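PDB 6R3W: UPF0678 fatty acid-binding protein-like protein ERS007657_00996 from Mycobacterium tuberculosis, which binds one heme b at a wide cleft of its beta-barrel and probably isomerises peroxynitrite to nitrate, detoxifying reactive nitrogen species. Local coordinates for residues A[90-94]-A[127-131]; A[33-39]-A[155-160]. One frame throughout, in Å; residues are numbered along the deposited sequence. Where two conformers were deposited one is given.

Contact 1 of 2, residues A[90-94]-A[127-131]; sequences TEIEV and ALDRS
The side chain of E91 crosses that of L128 at about a right angle, bringing E91 CD 3.4 Å from L128 CD1. The charge of E91 is answered by R130, two residues beyond L128 on its strand. CG of E91 is anti to the backbone N (chi1 170°) and the chain runs on extended, which carries the carboxylate across to 127-131. R130 is likewise extended from CG to NE and brings its guanidinium to the E91 carboxylate at a slant. NH2 of R130 donates to OE1 of E91, to the syn lone pair, at 2.9 Å, and this oxygen is tilted 21° from the guanidinium plane. The two flat groups are 40° apart, so the salt bridge is not a coplanar fork. E93 comes from a different direction, crossing R130 at about a right angle. Its carboxylate lies against the R130 methylenes, with E93 CD 3.7 Å from R130 CD and OE1 of E93 3.7 Å from R130 CG. The E93 carboxylate also forms a salt bridge with NE of R130, although the oxygen involved is less surely placed.

Strand 103-118 lies between strands 89-100 and 125-135 in the barrel wall, and the short segments approach to 8.0 Å at their axes, so the contact is made by inward-pointing side chains and not by backbone pairing. The network reaches further: NH1 of R130 forms a salt bridge with E67, OE1 of E91 also accepts a hydrogen bond from H85, and L128 touches the heme. Two buried carboxylates are thus arranged round one arginine, with E67 adding a third. Such a cluster would be expected to stabilise the arginine's positive charge, and the hold of E91 OE1 on NH2 and of E67 on NH1 should restrict the guanidinium's rotation, placing a polar network inside the barrel beside the apolar wall of the heme pocket.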
loop_
_atom_site.group_PDB
_atom_site.type_symbol
_atom_site.label_atom_id
_atom_site.label_comp_id
_atom_site.label_asym_id
_atom_site.label_seq_id
_atom_site.Cartn_x
_atom_site.Cartn_y
_atom_site.Cartn_z
ATOM N N THR A 90 3.637 -6.380 11.127
ATOM C CA THR A 90 3.915 -6.893 9.777
ATOM C C THR A 90 2.604 -7.238 9.087
ATOM O O THR A 90 1.589 -7.524 9.771
ATOM C CB THR A 90 4.826 -8.118 9.816
ATOM O OG1 THR A 90 4.142 -9.124 10.587
ATOM C CG2 THR A 90 6.192 -7.804 10.386
ATOM N N GLU A 91 2.629 -7.262 7.769
ATOM C CA GLU A 91 1.412 -7.389 6.927
ATOM C C GLU A 91 1.799 -8.222 5.698
ATOM O O GLU A 91 2.774 -7.868 5.016
ATOM C CB GLU A 91 0.894 -5.949 6.586
ATOM C CG GLU A 91 -0.197 -5.849 5.543
ATOM C CD GLU A 91 -0.569 -4.432 5.192
ATOM O OE1 GLU A 91 0.144 -3.477 5.621
ATOM O OE2 GLU A 91 -1.523 -4.254 4.371
ATOM N N ILE A 92 1.002 -9.234 5.358
ATOM C CA ILE A 92 1.008 -9.849 4.020
ATOM C C ILE A 92 -0.391 -9.747 3.457
ATOM O O ILE A 92 -1.334 -10.303 4.064
ATOM C CB ILE A 92 1.506 -11.287 4.032
ATOM C CG1 ILE A 92 2.894 -11.393 4.657
ATOM C CG2 ILE A 92 1.472 -11.829 2.610
ATOM C CD1 ILE A 92 3.440 -12.817 4.726
ATOM N N GLU A 93 -0.547 -8.996 2.372
ATOM C CA GLU A 93 -1.837 -8.944 1.679
ATOM C C GLU A 93 -1.718 -9.727 0.390
ATOM O O GLU A 93 -0.661 -9.672 -0.271
ATOM C CB GLU A 93 -2.227 -7.518 1.348
ATOM C CG GLU A 93 -2.420 -6.640 2.553
ATOM C CD GLU A 93 -3.384 -5.494 2.342
ATOM O OE1 GLU A 93 -4.236 -5.593 1.403
ATOM O OE2 GLU A 93 -3.399 -4.602 3.230
ATOM N N VAL A 94 -2.738 -10.484 0.058
ATOM C CA VAL A 94 -2.748 -11.325 -1.150
ATOM C C VAL A 94 -3.890 -10.851 -2.030
ATOM O O VAL A 94 -4.949 -10.490 -1.510
ATOM C CB VAL A 94 -2.854 -12.803 -0.767
ATOM C CG1 VAL A 94 -2.818 -13.695 -1.990
ATOM C CG2 VAL A 94 -1.770 -13.202 0.217
ATOM N N ALA A 127 -7.134 -7.086 10.421
ATOM C CA ALA A 127 -7.248 -7.208 8.948
ATOM C C ALA A 127 -6.944 -5.880 8.279
ATOM O O ALA A 127 -7.293 -4.821 8.829
ATOM C CB ALA A 127 -8.606 -7.728 8.528
ATOM N N LEU A 128 -6.390 -5.970 7.075
ATOM C CA LEU A 128 -6.147 -4.817 6.188
ATOM C C LEU A 128 -6.518 -5.198 4.767
ATOM O O LEU A 128 -6.122 -6.292 4.318
ATOM C CB LEU A 128 -4.676 -4.409 6.268
ATOM C CG LEU A 128 -4.229 -3.888 7.625
ATOM C CD1 LEU A 128 -2.714 -3.933 7.761
ATOM C CD2 LEU A 128 -4.761 -2.495 7.888
ATOM N N ASP A 129 -7.265 -4.324 4.111
ATOM C CA ASP A 129 -7.616 -4.454 2.689
ATOM C C ASP A 129 -7.099 -3.221 1.959
ATOM O O ASP A 129 -7.250 -2.103 2.483
ATOM C CB ASP A 129 -9.130 -4.513 2.467
ATOM C CG ASP A 129 -9.864 -5.768 2.923
ATOM O OD1 ASP A 129 -9.305 -6.562 3.697
ATOM O OD2 ASP A 129 -11.052 -5.890 2.538
ATOM N N ARG A 130 -6.516 -3.419 0.796
ATOM C CA ARG A 130 -6.044 -2.320 -0.076
ATOM C C ARG A 130 -6.662 -2.447 -1.472
ATOM O O ARG A 130 -6.628 -3.539 -2.064
ATOM C CB ARG A 130 -4.521 -2.337 -0.151
ATOM C CG ARG A 130 -3.833 -1.930 1.146
ATOM C CD ARG A 130 -2.340 -2.141 1.056
ATOM N NE ARG A 130 -1.690 -2.030 2.349
ATOM C CZ ARG A 130 -0.806 -1.107 2.690
ATOM N NH1 ARG A 130 -0.456 -0.137 1.851
ATOM N NH2 ARG A 130 -0.286 -1.131 3.893
ATOM N N SER A 131 -7.125 -1.319 -1.990
ATOM C CA SER A 131 -7.575 -1.151 -3.383
ATOM C C SER A 131 -6.726 -0.054 -4.038
ATOM O O SER A 131 -6.789 1.067 -3.582
ATOM C CB SER A 131 -9.042 -0.819 -3.406
ATOM O OG SER A 131 -9.510 -0.693 -4.728
#

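Contact 2 of 2, residues A[33-39]-A[155-160]; sequences FEYLEEV and HLAAVL. With HEM (protoporphyrin IX containing Fe), chain B.
The proximal side of the heme pocket is built here: H155, the axial ligand, reaches the iron with NE2 at 2.2 Å, and a water lies 2.1 Å from the iron as the other axial ligand. F33 and L156 pack on the histidine's side of the porphyrin. The face of the F33 ring carries the methine carbon CHB, 3.4 Å from CZ, while L156 CD2 sits at the ring's edge, 3.7 Å from CZ. H155 meets F33 obliquely, their planes 67° apart. Y35 has CG between the backbone N and the carbonyl carbon (chi1 59°), and this turns a ring face to the heme vinyl, CE1 being 3.6 Å from CBB. Its hydroxyl lies beside A158, OH to CB 3.6 Å.

Farther from the heme, the extended E37 chain lies across L160 at about a right angle, with CB 3.8 Å from L160 CD2; V39 adds CG2 against L160 CD1.

Strand 17-25 lies between the two strands in the closed barrel, and G23 and G21 of the GXWXGXG motif are the backbone partners of Y35 and E37. Lacking side chains, they probably let residues of 155-160 meet those of 33-39 across them. A classic beta bulge, in which H155 and L156 both face L143, lies at the start of 155-160.

Y141 OH hydrogen-bonds to both Y35 OH and E37 OE1, which ties these polar ends together. The bond from H155 ND1 to the carbonyl of K26 should limit the imidazole's rotation about CB-CG, and may increase its electron donation to the iron.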
loop_
_atom_site.group_PDB
_atom_site.type_symbol
_atom_site.label_atom_id
_atom_site.label_comp_id
_atom_site.label_asym_id
_atom_site.label_seq_id
_atom_site.Cartn_x
_atom_site.Cartn_y
_atom_site.Cartn_z
ATOM N N PHE A 33 -7.551 13.011 10.198
ATOM C CA PHE A 33 -6.235 13.608 9.911
ATOM C C PHE A 33 -6.027 13.644 8.396
ATOM O O PHE A 33 -6.761 12.977 7.628
ATOM C CB PHE A 33 -5.104 12.824 10.601
ATOM C CG PHE A 33 -5.043 11.368 10.192
ATOM C CD1 PHE A 33 -4.374 10.973 9.035
ATOM C CD2 PHE A 33 -5.809 10.413 10.859
ATOM C CE1 PHE A 33 -4.416 9.649 8.600
ATOM C CE2 PHE A 33 -5.857 9.096 10.406
ATOM C CZ PHE A 33 -5.167 8.720 9.277
ATOM N N GLU A 34 -5.021 14.396 7.978
ATOM C CA GLU A 34 -4.544 14.335 6.582
ATOM C C GLU A 34 -3.020 14.237 6.556
ATOM O O GLU A 34 -2.378 14.496 7.581
ATOM C CB GLU A 34 -5.102 15.513 5.775
ATOM C CG GLU A 34 -4.822 16.884 6.366
ATOM C CD GLU A 34 -5.496 18.002 5.596
ATOM O OE1 GLU A 34 -6.019 17.723 4.484
ATOM O OE2 GLU A 34 -5.386 19.150 6.027
ATOM N N TYR A 35 -2.482 13.922 5.395
ATOM C CA TYR A 35 -1.047 13.612 5.270
ATOM C C TYR A 35 -0.581 13.868 3.846
ATOM O O TYR A 35 -1.379 13.747 2.892
ATOM C CB TYR A 35 -0.763 12.166 5.704
ATOM C CG TYR A 35 -1.504 11.104 4.934
ATOM C CD1 TYR A 35 -0.928 10.475 3.849
ATOM C CD2 TYR A 35 -2.735 10.642 5.369
ATOM C CE1 TYR A 35 -1.579 9.443 3.186
ATOM C CE2 TYR A 35 -3.413 9.628 4.702
ATOM C CZ TYR A 35 -2.823 9.009 3.618
ATOM O OH TYR A 35 -3.473 7.967 2.994
ATOM N N LEU A 36 0.725 14.114 3.728
ATOM C CA LEU A 36 1.475 14.066 2.464
ATOM C C LEU A 36 2.179 12.718 2.379
ATOM O O LEU A 36 2.536 12.165 3.435
ATOM C CB LEU A 36 2.483 15.216 2.417
ATOM C CG LEU A 36 1.888 16.605 2.570
ATOM C CD1 LEU A 36 2.978 17.667 2.496
ATOM C CD2 LEU A 36 0.822 16.857 1.529
ATOM N N GLU A 37 2.345 12.204 1.170
ATOM C CA GLU A 37 2.859 10.846 0.954
ATOM C C GLU A 37 3.852 10.860 -0.192
ATOM O O GLU A 37 3.536 11.439 -1.248
ATOM C CB GLU A 37 1.712 9.891 0.678
ATOM C CG GLU A 37 2.148 8.475 0.366
ATOM C CD GLU A 37 1.024 7.466 0.401
ATOM O OE1 GLU A 37 -0.133 7.875 0.620
ATOM O OE2 GLU A 37 1.307 6.270 0.182
ATOM N N GLU A 38 4.963 10.145 -0.007
ATOM C CA GLU A 38 5.961 9.858 -1.044
ATOM C C GLU A 38 6.135 8.343 -1.114
ATOM O O GLU A 38 6.389 7.720 -0.059
ATOM C CB GLU A 38 7.296 10.531 -0.718
ATOM C CG GLU A 38 7.221 12.038 -0.597
ATOM C CD GLU A 38 7.694 12.780 -1.833
ATOM O OE1 GLU A 38 8.209 12.116 -2.758
ATOM O OE2 GLU A 38 7.497 14.016 -1.892
ATOM N N VAL A 39 6.071 7.794 -2.324
ATOM C CA VAL A 39 6.229 6.348 -2.582
ATOM C C VAL A 39 7.285 6.141 -3.663
ATOM O O VAL A 39 7.344 6.934 -4.617
ATOM C CB VAL A 39 4.884 5.749 -2.988
ATOM C CG1 VAL A 39 5.050 4.476 -3.784
ATOM C CG2 VAL A 39 3.990 5.562 -1.773
ATOM N N HIS A 155 -9.664 3.407 6.766
ATOM C CA HIS A 155 -8.690 4.159 7.593
ATOM C C HIS A 155 -7.997 5.225 6.758
ATOM O O HIS A 155 -7.668 6.258 7.321
ATOM C CB HIS A 155 -7.655 3.228 8.270
ATOM C CG HIS A 155 -6.624 3.910 9.132
ATOM N ND1 HIS A 155 -6.949 4.881 10.045
ATOM C CD2 HIS A 155 -5.294 3.648 9.325
ATOM C CE1 HIS A 155 -5.850 5.252 10.705
ATOM N NE2 HIS A 155 -4.821 4.531 10.258
ATOM N N LEU A 156 -7.719 4.949 5.480
ATOM C CA LEU A 156 -6.920 5.867 4.634
ATOM C C LEU A 156 -7.525 5.937 3.240
ATOM O O LEU A 156 -7.954 4.893 2.719
ATOM C CB LEU A 156 -5.476 5.381 4.496
ATOM C CG LEU A 156 -4.726 5.044 5.775
ATOM C CD1 LEU A 156 -3.473 4.255 5.415
ATOM C CD2 LEU A 156 -4.369 6.295 6.572
ATOM N N ALA A 157 -7.222 7.025 2.555
ATOM C CA ALA A 157 -7.221 7.035 1.076
ATOM C C ALA A 157 -6.366 8.200 0.598
ATOM O O ALA A 157 -6.322 9.234 1.276
ATOM C CB ALA A 157 -8.625 7.113 0.549
ATOM N N ALA A 158 -5.716 8.039 -0.545
ATOM C CA ALA A 158 -4.817 9.104 -1.053
ATOM C C ALA A 158 -4.776 9.090 -2.562
ATOM O O ALA A 158 -5.155 8.082 -3.189
ATOM C CB ALA A 158 -3.426 8.938 -0.493
ATOM N N VAL A 159 -4.305 10.188 -3.110
ATOM C CA VAL A 159 -4.029 10.333 -4.548
ATOM C C VAL A 159 -2.607 10.842 -4.711
ATOM O O VAL A 159 -2.266 11.902 -4.150
ATOM C CB VAL A 159 -5.039 11.269 -5.236
ATOM C CG1 VAL A 159 -4.790 11.315 -6.748
ATOM C CG2 VAL A 159 -6.470 10.880 -4.932
ATOM N N LEU A 160 -1.810 10.106 -5.462
ATOM C CA LEU A 160 -0.394 10.439 -5.738
ATOM C C LEU A 160 -0.232 10.656 -7.238
ATOM O O LEU A 160 -1.000 10.075 -8.030
ATOM C CB LEU A 160 0.536 9.312 -5.270
ATOM C CG LEU A 160 0.243 8.669 -3.902
ATOM C CD1 LEU A 160 1.288 7.621 -3.588
ATOM C CD2 LEU A 160 0.200 9.711 -2.793
HETATM C CHA HEM B . -4.167 5.613 14.133
HETATM C CHB HEM B . -2.100 7.902 10.450
HETATM C CHC HEM B . -1.433 3.665 8.137
HETATM C CHD HEM B . -3.075 1.343 12.081
HETATM C C1A HEM B . -3.653 6.591 13.320
HETATM C C2A HEM B . -3.574 7.980 13.678
HETATM C C3A HEM B . -2.984 8.612 12.641
HETATM C C4A HEM B . -2.716 7.637 11.644
HETATM C CMA HEM B . -2.631 10.071 12.561
HETATM C CAA HEM B . -4.049 8.597 14.971
HETATM C CBA HEM B . -2.870 9.031 15.835
HETATM C CGA HEM B . -2.041 7.851 16.211
HETATM O O1A HEM B . -0.833 7.823 15.895
HETATM O O2A HEM B . -2.542 6.923 16.878
HETATM C C1B HEM B . -1.789 6.939 9.471
HETATM C C2B HEM B . -1.146 7.249 8.234
HETATM C C3B HEM B . -0.988 6.059 7.545
HETATM C C4B HEM B . -1.498 5.011 8.441
HETATM C CMB HEM B . -0.722 8.624 7.772
HETATM C CAB HEM B . -0.452 5.799 6.191
HETATM C CBB HEM B . -0.567 6.680 5.217
HETATM C C1C HEM B . -1.783 2.655 9.037
HETATM C C2C HEM B . -1.649 1.270 8.799
HETATM C C3C HEM B . -2.046 0.624 9.940
HETATM C C4C HEM B . -2.531 1.628 10.851
HETATM C CMC HEM B . -1.153 0.677 7.521
HETATM C CAC HEM B . -1.977 -0.817 10.271
HETATM C CBC HEM B . -0.903 -1.560 9.982
HETATM C C1D HEM B . -3.564 2.326 12.933
HETATM C C2D HEM B . -4.165 2.023 14.239
HETATM C C3D HEM B . -4.456 3.195 14.807
HETATM C C4D HEM B . -4.058 4.245 13.845
HETATM C CMD HEM B . -4.336 0.659 14.849
HETATM C CAD HEM B . -4.689 3.388 16.279
HETATM C CBD HEM B . -6.116 3.443 16.577
HETATM C CGD HEM B . -6.322 3.575 18.088
HETATM O O1D HEM B . -5.448 3.868 18.971
HETATM O O2D HEM B . -7.398 3.361 18.439
HETATM N NA HEM B . -3.091 6.413 12.065
HETATM N NB HEM B . -1.970 5.606 9.552
HETATM N NC HEM B . -2.354 2.859 10.265
HETATM N ND HEM B . -3.506 3.683 12.735
HETATM FE FE HEM B . -2.823 4.634 11.165
HETATM O O HOH W 1 -0.858 4.563 12.031
#

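Both contacts lie in the one antiparallel, ten-stranded sheet that closes into the nitrobindin barrel, and each joins inner side chains of strands that are next but one to each other. Their centres are about 17 Å apart, on opposite sides of the centre of the chain, and their nearest atoms come to about 6 Å without touching. Along the chain, contact 1 is nested inside the loop closed by contact 2, which brings the second strand, 33-42, against the last, 153-162. Both border the heme: contact 2 supplies the iron ligand and proximal packing, whereas contact 1 reaches the cofactor through L128. The barrel thus sets a charged cluster beside an apolar heme site.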